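Local coordinates for putative hydrolase (Chloroflexus aurantiacus J-10-fl, PDB 3CMN), which is an uncharacterised, mostly helical protein assigned to the zincin-like metallopeptidases, and so probably hydrolyses peptide bonds with a metal cofactor, at residues A[30-35]-A[134-139]; A[36-41]-A[74-79]. One frame throughout, in Å; residues are numbered along the deposited sequence.

Contact 1: A[30-35]-A[134-139]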
loop_
_atom_site.group_PDB
_atom_site.type_symbol
_atom_site.label_atom_id
_atom_site.label_comp_id
_atom_site.label_asym_id
_atom_site.label_seq_id
_atom_site.Cartn_x
_atom_site.Cartn_y
_atom_site.Cartn_z
ATOM N N LEU A 30 19.346 3.510 12.216
ATOM C CA LEU A 30 18.130 3.413 13.002
ATOM C C LEU A 30 17.356 2.133 12.654
ATOM O O LEU A 30 16.595 1.615 13.473
ATOM C CB LEU A 30 17.264 4.653 12.767
ATOM C CG LEU A 30 16.406 5.114 13.954
ATOM C CD1 LEU A 30 16.032 6.571 13.778
ATOM C CD2 LEU A 30 15.158 4.250 14.068
ATOM N N SER A 31 17.560 1.609 11.449
ATOM C CA SER A 31 16.861 0.390 11.047
ATOM C C SER A 31 17.327 -0.832 11.853
ATOM O O SER A 31 16.592 -1.806 11.988
ATOM C CB SER A 31 17.064 0.117 9.552
ATOM O OG SER A 31 18.375 -0.347 9.294
ATOM N N GLN A 32 18.550 -0.765 12.387
ATOM C CA GLN A 32 19.129 -1.853 13.175
ATOM C C GLN A 32 19.061 -3.146 12.372
ATOM O O GLN A 32 18.715 -4.205 12.896
ATOM C CB GLN A 32 18.366 -2.018 14.502
ATOM C CG GLN A 32 18.222 -0.715 15.273
ATOM C CD GLN A 32 17.511 -0.869 16.611
ATOM O OE1 GLN A 32 16.717 -1.789 16.810
ATOM N NE2 GLN A 32 17.776 0.052 17.527
ATOM N N TRP A 33 19.409 -3.054 11.095
ATOM C CA TRP A 33 19.331 -4.215 10.225
ATOM C C TRP A 33 20.157 -5.400 10.694
ATOM O O TRP A 33 19.739 -6.547 10.519
ATOM C CB TRP A 33 19.718 -3.846 8.784
ATOM C CG TRP A 33 21.122 -3.373 8.621
ATOM C CD1 TRP A 33 21.579 -2.084 8.725
ATOM C CD2 TRP A 33 22.267 -4.183 8.326
ATOM N NE1 TRP A 33 22.934 -2.046 8.510
ATOM C CE2 TRP A 33 23.383 -3.321 8.263
ATOM C CE3 TRP A 33 22.460 -5.556 8.106
ATOM C CZ2 TRP A 33 24.681 -3.788 7.987
ATOM C CZ3 TRP A 33 23.752 -6.021 7.833
ATOM C CH2 TRP A 33 24.843 -5.134 7.775
ATOM N N GLU A 34 21.314 -5.132 11.299
ATOM C CA GLU A 34 22.189 -6.207 11.762
ATOM C C GLU A 34 21.527 -7.133 12.775
ATOM O O GLU A 34 21.861 -8.308 12.854
ATOM C CB GLU A 34 23.479 -5.642 12.371
ATOM C CG GLU A 34 24.223 -4.655 11.479
ATOM C CD GLU A 34 23.771 -3.214 11.690
ATOM O OE1 GLU A 34 22.655 -3.007 12.205
ATOM O OE2 GLU A 34 24.527 -2.288 11.330
ATOM N N GLN A 35 20.580 -6.610 13.544
ATOM C CA GLN A 35 19.900 -7.412 14.559
ATOM C C GLN A 35 18.750 -8.238 14.023
ATOM O O GLN A 35 18.172 -9.043 14.750
ATOM C CB GLN A 35 19.359 -6.524 15.682
ATOM C CG GLN A 35 20.413 -5.918 16.581
ATOM C CD GLN A 35 19.827 -5.422 17.894
ATOM O OE1 GLN A 35 19.607 -6.204 18.829
ATOM N NE2 GLN A 35 19.556 -4.119 17.969
ATOM N N LEU A 134 10.830 3.412 9.500
ATOM C CA LEU A 134 9.915 2.729 8.592
ATOM C C LEU A 134 10.458 1.346 8.247
ATOM O O LEU A 134 9.697 0.392 8.147
ATOM C CB LEU A 134 9.723 3.547 7.311
ATOM C CG LEU A 134 8.815 4.778 7.418
ATOM C CD1 LEU A 134 8.829 5.525 6.095
ATOM C CD2 LEU A 134 7.378 4.363 7.797
ATOM N N ALA A 135 11.780 1.246 8.101
ATOM C CA ALA A 135 12.430 -0.019 7.770
ATOM C C ALA A 135 12.192 -1.156 8.776
ATOM O O ALA A 135 12.298 -2.334 8.423
ATOM C CB ALA A 135 13.929 0.192 7.568
ATOM N N GLN A 136 11.869 -0.827 10.018
ATOM C CA GLN A 136 11.625 -1.880 10.998
ATOM C C GLN A 136 10.156 -2.173 11.183
ATOM O O GLN A 136 9.769 -2.944 12.055
ATOM C CB GLN A 136 12.229 -1.529 12.353
ATOM C CG GLN A 136 12.431 -0.079 12.627
ATOM C CD GLN A 136 12.959 0.154 14.023
ATOM O OE1 GLN A 136 12.241 -0.037 15.010
ATOM N NE2 GLN A 136 14.226 0.554 14.122
ATOM N N ARG A 137 9.336 -1.568 10.336
ATOM C CA ARG A 137 7.912 -1.764 10.440
ATOM C C ARG A 137 7.268 -2.222 9.137
ATOM O O ARG A 137 6.268 -2.937 9.151
ATOM C CB ARG A 137 7.285 -0.474 10.958
ATOM C CG ARG A 137 7.907 -0.033 12.287
ATOM C CD ARG A 137 6.936 0.804 13.057
ATOM N NE ARG A 137 5.598 0.250 12.880
ATOM C CZ ARG A 137 4.473 0.839 13.275
ATOM N NH1 ARG A 137 4.502 2.024 13.890
ATOM N NH2 ARG A 137 3.309 0.245 13.037
ATOM N N VAL A 138 7.851 -1.836 8.009
ATOM C CA VAL A 138 7.299 -2.227 6.724
ATOM C C VAL A 138 7.372 -3.747 6.569
ATOM O O VAL A 138 8.356 -4.399 6.947
ATOM C CB VAL A 138 8.047 -1.544 5.551
ATOM C CG1 VAL A 138 9.453 -2.131 5.403
ATOM C CG2 VAL A 138 7.264 -1.715 4.271
ATOM N N LEU A 139 6.310 -4.304 6.010
ATOM C CA LEU A 139 6.214 -5.738 5.809
ATOM C C LEU A 139 6.380 -6.139 4.350
ATOM O O LEU A 139 6.939 -7.189 4.063
ATOM C CB LEU A 139 4.873 -6.242 6.355
ATOM C CG LEU A 139 4.715 -6.737 7.811
ATOM C CD1 LEU A 139 5.757 -6.161 8.755
ATOM C CD2 LEU A 139 3.298 -6.390 8.265
#
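L30 O, near the C-terminal end of helix 20-31, receives the side-chain amide of Q136: Q136 NE2 stands 2.7 Å from L30 O, but the N-H points poorly, at 118°, and the bond is weak. Q136 lies just beyond the end of the facing helix 120-135, so a residue leaving one helix reaches a carbonyl at the close of the other. Its first torsion is nearly eclipsed (chi1 24°), after which the chain runs extended through CG, directing the amide across the gap. Q136 NE2 also lies 3.8 Å from L30 CD2, with the leucine and glutamine side chains crossing at about a right angle.

Beside this weak bond the two helix ends meet through small groups. S31 CB abuts A135 CB at 3.7 Å, and the shortness of both side chains lets the backbones come close, the CA atoms of S31 and A135 being 5.5 Å apart. S31 OG turns to its own helix, bonding to L28 O, and W33 N adds a long, weak bond to OG. On the facing side, L134 O takes the backbone N-H groups of both R137 and V138, which marks the end of helix 120-135, and A135 O is bound by the N162 side chain.

Q32 leaves the helix with positive phi, the backbone turn that commonly terminates an alpha-helix. The arrangement illustrates helix C-termini packed side by side in a mainly helical fold, joined by two small side chains and a weak bond from a glutamine amide.

Contact 2: A[36-41]-A[74-79]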
loop_
_atom_site.group_PDB
_atom_site.type_symbol
_atom_site.label_atom_id
_atom_site.label_comp_id
_atom_site.label_asym_id
_atom_site.label_seq_id
_atom_site.Cartn_x
_atom_site.Cartn_y
_atom_site.Cartn_z
ATOM N N ALA A 36 18.402 -8.046 12.761
ATOM C CA ALA A 36 17.285 -8.786 12.212
ATOM C C ALA A 36 17.575 -9.383 10.846
ATOM O O ALA A 36 16.889 -9.087 9.870
ATOM C CB ALA A 36 16.054 -7.882 12.151
ATOM N N PRO A 37 18.606 -10.235 10.761
ATOM C CA PRO A 37 18.961 -10.864 9.490
ATOM C C PRO A 37 17.867 -11.855 9.134
ATOM O O PRO A 37 17.160 -12.335 10.022
ATOM C CB PRO A 37 20.279 -11.569 9.814
ATOM C CG PRO A 37 20.058 -11.998 11.227
ATOM C CD PRO A 37 19.455 -10.749 11.850
ATOM N N VAL A 38 17.705 -12.161 7.852
ATOM C CA VAL A 38 16.682 -13.126 7.494
ATOM C C VAL A 38 17.269 -14.520 7.721
ATOM O O VAL A 38 18.437 -14.792 7.394
ATOM C CB VAL A 38 16.193 -12.986 6.002
ATOM C CG1 VAL A 38 16.606 -11.638 5.426
ATOM C CG2 VAL A 38 16.716 -14.138 5.149
ATOM N N ASP A 39 16.467 -15.393 8.316
ATOM C CA ASP A 39 16.895 -16.763 8.550
ATOM C C ASP A 39 16.309 -17.594 7.421
ATOM O O ASP A 39 15.186 -17.343 6.985
ATOM C CB ASP A 39 16.366 -17.293 9.882
ATOM C CG ASP A 39 17.014 -16.631 11.075
ATOM O OD1 ASP A 39 18.263 -16.607 11.138
ATOM O OD2 ASP A 39 16.269 -16.141 11.953
ATOM N N ASN A 40 17.078 -18.569 6.947
ATOM C CA ASN A 40 16.631 -19.459 5.879
ATOM C C ASN A 40 15.971 -18.741 4.720
ATOM O O ASN A 40 14.772 -18.893 4.479
ATOM C CB ASN A 40 15.663 -20.498 6.438
ATOM C CG ASN A 40 16.332 -21.432 7.398
ATOM O OD1 ASN A 40 17.227 -22.191 7.011
ATOM N ND2 ASN A 40 15.920 -21.382 8.664
ATOM N N ARG A 41 16.767 -17.959 4.003
ATOM C CA ARG A 41 16.265 -17.219 2.863
ATOM C C ARG A 41 15.783 -18.231 1.840
ATOM O O ARG A 41 14.728 -18.062 1.229
ATOM C CB ARG A 41 17.372 -16.357 2.257
ATOM C CG ARG A 41 16.886 -15.439 1.151
ATOM C CD ARG A 41 18.012 -14.614 0.575
ATOM N NE ARG A 41 18.719 -13.872 1.613
ATOM C CZ ARG A 41 18.368 -12.677 2.070
ATOM N NH1 ARG A 41 17.307 -12.057 1.586
ATOM N NH2 ARG A 41 19.087 -12.107 3.021
ATOM N N ILE A 74 10.500 -12.853 -6.970
ATOM C CA ILE A 74 10.117 -12.485 -5.619
ATOM C C ILE A 74 11.391 -12.268 -4.829
ATOM O O ILE A 74 12.368 -13.005 -4.981
ATOM C CB ILE A 74 9.231 -13.573 -4.918
ATOM C CG1 ILE A 74 9.913 -14.940 -4.969
ATOM C CG2 ILE A 74 7.846 -13.625 -5.563
ATOM C CD1 ILE A 74 10.856 -15.192 -3.815
ATOM N N PHE A 75 11.394 -11.238 -4.001
ATOM C CA PHE A 75 12.566 -10.964 -3.198
ATOM C C PHE A 75 12.218 -11.002 -1.711
ATOM O O PHE A 75 11.211 -10.448 -1.286
ATOM C CB PHE A 75 13.141 -9.588 -3.544
ATOM C CG PHE A 75 13.256 -9.314 -5.025
ATOM C CD1 PHE A 75 12.371 -8.439 -5.654
ATOM C CD2 PHE A 75 14.264 -9.907 -5.783
ATOM C CE1 PHE A 75 12.487 -8.148 -7.028
ATOM C CE2 PHE A 75 14.391 -9.631 -7.152
ATOM C CZ PHE A 75 13.497 -8.745 -7.775
ATOM N N VAL A 76 13.052 -11.686 -0.936
ATOM C CA VAL A 76 12.903 -11.765 0.511
ATOM C C VAL A 76 13.932 -10.729 0.976
ATOM O O VAL A 76 15.133 -10.911 0.770
ATOM C CB VAL A 76 13.303 -13.182 1.046
ATOM C CG1 VAL A 76 13.165 -13.245 2.558
ATOM C CG2 VAL A 76 12.430 -14.244 0.403
ATOM N N PHE A 77 13.467 -9.633 1.566
ATOM C CA PHE A 77 14.366 -8.576 2.027
ATOM C C PHE A 77 14.576 -8.573 3.537
ATOM O O PHE A 77 13.738 -9.048 4.300
ATOM C CB PHE A 77 13.806 -7.175 1.686
ATOM C CG PHE A 77 13.917 -6.760 0.233
ATOM C CD1 PHE A 77 13.277 -5.591 -0.192
ATOM C CD2 PHE A 77 14.650 -7.491 -0.694
ATOM C CE1 PHE A 77 13.354 -5.149 -1.506
ATOM C CE2 PHE A 77 14.742 -7.066 -2.022
ATOM C CZ PHE A 77 14.088 -5.885 -2.433
ATOM N N ASP A 78 15.713 -8.018 3.950
ATOM C CA ASP A 78 15.994 -7.807 5.366
ATOM C C ASP A 78 15.816 -6.282 5.359
ATOM O O ASP A 78 15.497 -5.707 4.308
ATOM C CB ASP A 78 17.431 -8.178 5.744
ATOM C CG ASP A 78 18.444 -7.190 5.216
ATOM O OD1 ASP A 78 18.673 -7.170 3.998
ATOM O OD2 ASP A 78 19.009 -6.415 6.020
ATOM N N ARG A 79 16.024 -5.620 6.491
ATOM C CA ARG A 79 15.831 -4.171 6.551
ATOM C C ARG A 79 16.833 -3.374 5.722
ATOM O O ARG A 79 16.499 -2.323 5.182
ATOM C CB ARG A 79 15.860 -3.697 8.007
ATOM C CG ARG A 79 14.725 -4.278 8.835
ATOM C CD ARG A 79 14.827 -3.884 10.287
ATOM N NE ARG A 79 13.815 -4.573 11.079
ATOM C CZ ARG A 79 13.864 -4.700 12.399
ATOM N NH1 ARG A 79 14.881 -4.185 13.070
ATOM N NH2 ARG A 79 12.904 -5.343 13.038
HETATM O O HOH W 1 17.189 -6.695 8.737
#
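V38 and A36 bring the loop 36-41 against the turn that follows strand 73-76. V38 CG1 presses on D78 CB at 3.6 Å, the two side chains crossing at about a right angle, and A36 CB sits 3.9 Å above the centre of the R79 guanidinium. A water joins the backbones between them, accepting from R79 N and donating to A36 O, each at 2.7 Å. Further along, R41 NH1 approaches V76 O to 2.6 Å in plane at the guanidinium edge, although the angle is too poor for a hydrogen bond, while V38 CG2 covers a face of that guanidinium 3.7 Å above its plane. R41 runs extended to CD and bends at chi3 (-54°), which brings the group to the strand.

A second shell fixes these partners. D78 is the N-cap of helix 79-92, its two carboxylate oxygens taking R80 N and E81 N. E81 in turn forms a salt bridge with R41 NH1, and N162 accepts from R79 NE.

Around these contacts, strand 73-76 runs parallel to strand 155-158, A36 and V38 rest on P161 of helix 160-169, and V76 packs against R45 and Y48 of helix 41-63.

R79 couples the two contacts, whose centres lie about 12 Å apart. While contact 2 engages a face of its guanidinium, R79 NH1 reaches S31 O of contact 1 at 3.1 Å, probably as a hydrogen bond, and R79 NE lies 3.5 Å from Q136 CA. A positive group beside these helix C-termini would probably be electrostatically favourable. Segments 30-35 and 36-41 are consecutive, and W33 packs against D78 and R79. Both contacts lie on the same side of the chain's centre, about 18 and 20 Å from it, measured between centres. Neither includes the HExxH pattern on helix 174-193, a possible metal site that holds no metal here.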